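Local coordinates for protein signaling pathway modulator ZraP (Salmonella enterica subsp. enterica serovar Typhimurium, PDB 3LAY) that modulates the Zra envelope stress response as a periplasmic zinc-binding accessory protein with both regulatory and chaperone roles, at residues D81-Y84 with T85-A89. Sequence-based numbering, arbitrary orientation.
Sequences DDYY and TQTSA
The backbone starts on the i to i+4 ladder of an alpha helix, with Thr85 N bonded to Asp81 O (2.8 Å, N-H...O 169°) and Gln86 N to Asp82 O (2.9 Å). The ladder then slackens as the helix becomes irregular at Thr87-Ser88. Thr87 N still finds Tyr83 O, but at 3.2 Å and less straight, and the bond from Ser88 N to Tyr84 O is weak, bent to 122° at the hydrogen.

Thr87 OG1 donates to Tyr83 O (2.7 Å), because a chi1 of 57° turns the hydroxyl back toward the preceding turn. That carbonyl oxygen therefore accepts twice from one residue, the amide and the hydroxyl of Thr87 approaching it from either side of the carbonyl plane. The same OG1 lies over one face of the Tyr83 ring, while Thr87 CG2 packs 3.6 Å from Tyr83 CE1. Arg91, one turn on, bonds to both Thr87 OG1 and Tyr84 O. On the outer side, the Gln86 chain bends at chi2 and folds back, so that its amide group lies alongside Asp82 O without a hydrogen bond to it.

Tyr83 and Thr87 both face helix 112-142, meeting Leu129 and Gln132, and Arg136 makes a cation-pi contact with the tyrosine. Such a threonine hydroxyl bonded to a carbonyl one turn back is a familiar intrahelical motif, seen here on the face of helix 70-106 that packs against helix 112-142 in ZraP's antiparallel helical hairpin.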
loop_
_atom_site.group_PDB
_atom_site.type_symbol
_atom_site.label_atom_id
_atom_site.label_comp_id
_atom_site.label_asym_id
_atom_site.label_seq_id
_atom_site.Cartn_x
_atom_site.Cartn_y
_atom_site.Cartn_z
ATOM N N ASP J 81 -27.196 5.094 -11.683
ATOM C CA ASP J 81 -27.900 6.054 -10.845
ATOM C C ASP J 81 -29.306 5.576 -10.670
ATOM O O ASP J 81 -29.860 5.629 -9.572
ATOM C CB ASP J 81 -27.929 7.483 -11.457
ATOM C CG ASP J 81 -26.551 8.156 -11.466
ATOM O OD1 ASP J 81 -25.634 7.657 -10.766
ATOM O OD2 ASP J 81 -26.372 9.172 -12.176
ATOM N N ASP J 82 -29.904 5.113 -11.749
ATOM C CA ASP J 82 -31.261 4.671 -11.638
ATOM C C ASP J 82 -31.339 3.601 -10.615
ATOM O O ASP J 82 -32.183 3.651 -9.728
ATOM C CB ASP J 82 -31.786 4.235 -12.977
ATOM C CG ASP J 82 -32.080 5.413 -13.870
ATOM O OD1 ASP J 82 -32.056 6.558 -13.326
ATOM O OD2 ASP J 82 -32.346 5.194 -15.084
ATOM N N TYR J 83 -30.409 2.664 -10.714
ATOM C CA TYR J 83 -30.335 1.543 -9.786
ATOM C C TYR J 83 -30.112 2.015 -8.349
ATOM O O TYR J 83 -30.769 1.533 -7.425
ATOM C CB TYR J 83 -29.256 0.557 -10.231
ATOM C CG TYR J 83 -28.815 -0.347 -9.128
ATOM C CD1 TYR J 83 -29.567 -1.466 -8.754
ATOM C CD2 TYR J 83 -27.625 -0.091 -8.434
ATOM C CE1 TYR J 83 -29.151 -2.282 -7.717
ATOM C CE2 TYR J 83 -27.218 -0.889 -7.422
ATOM C CZ TYR J 83 -27.972 -1.984 -7.060
ATOM O OH TYR J 83 -27.533 -2.759 -6.003
ATOM N N TYR J 84 -29.217 2.971 -8.150
ATOM C CA TYR J 84 -28.946 3.448 -6.784
ATOM C C TYR J 84 -30.179 4.092 -6.192
ATOM O O TYR J 84 -30.579 3.775 -5.070
ATOM C CB TYR J 84 -27.710 4.393 -6.673
ATOM C CG TYR J 84 -26.404 3.648 -6.795
ATOM C CD1 TYR J 84 -26.107 2.585 -5.961
ATOM C CD2 TYR J 84 -25.461 4.012 -7.731
ATOM C CE1 TYR J 84 -24.907 1.864 -6.104
ATOM C CE2 TYR J 84 -24.266 3.311 -7.879
ATOM C CZ TYR J 84 -24.005 2.249 -7.073
ATOM O OH TYR J 84 -22.816 1.588 -7.249
ATOM N N THR J 85 -30.755 5.002 -6.940
ATOM C CA THR J 85 -31.959 5.664 -6.557
ATOM C C THR J 85 -33.097 4.692 -6.222
ATOM O O THR J 85 -33.736 4.840 -5.205
ATOM C CB THR J 85 -32.384 6.617 -7.724
ATOM O OG1 THR J 85 -31.533 7.766 -7.696
ATOM C CG2 THR J 85 -33.878 7.055 -7.643
ATOM N N GLN J 86 -33.381 3.708 -7.069
ATOM C CA GLN J 86 -34.502 2.814 -6.785
ATOM C C GLN J 86 -34.310 1.918 -5.556
ATOM O O GLN J 86 -35.289 1.569 -4.908
ATOM C CB GLN J 86 -34.816 1.936 -8.014
ATOM C CG GLN J 86 -35.434 2.743 -9.129
ATOM C CD GLN J 86 -35.087 2.259 -10.537
ATOM O OE1 GLN J 86 -34.414 1.232 -10.712
ATOM N NE2 GLN J 86 -35.509 3.033 -11.550
ATOM N N THR J 87 -33.071 1.542 -5.245
ATOM C CA THR J 87 -32.790 0.587 -4.178
ATOM C C THR J 87 -32.350 1.233 -2.891
ATOM O O THR J 87 -32.105 0.602 -1.876
ATOM C CB THR J 87 -31.640 -0.241 -4.614
ATOM O OG1 THR J 87 -30.539 0.630 -4.902
ATOM C CG2 THR J 87 -32.022 -1.018 -5.881
ATOM N N SER J 88 -32.176 2.521 -2.979
ATOM C CA SER J 88 -31.809 3.330 -1.892
ATOM C C SER J 88 -32.428 2.892 -0.557
ATOM O O SER J 88 -31.722 2.546 0.374
ATOM C CB SER J 88 -32.256 4.743 -2.252
ATOM O OG SER J 88 -31.888 5.652 -1.274
ATOM N N ALA J 89 -33.740 2.916 -0.418
ATOM C CA ALA J 89 -34.284 2.574 0.905
ATOM C C ALA J 89 -34.013 1.102 1.250
ATOM O O ALA J 89 -33.897 0.737 2.418
ATOM C CB ALA J 89 -35.758 2.886 1.001
#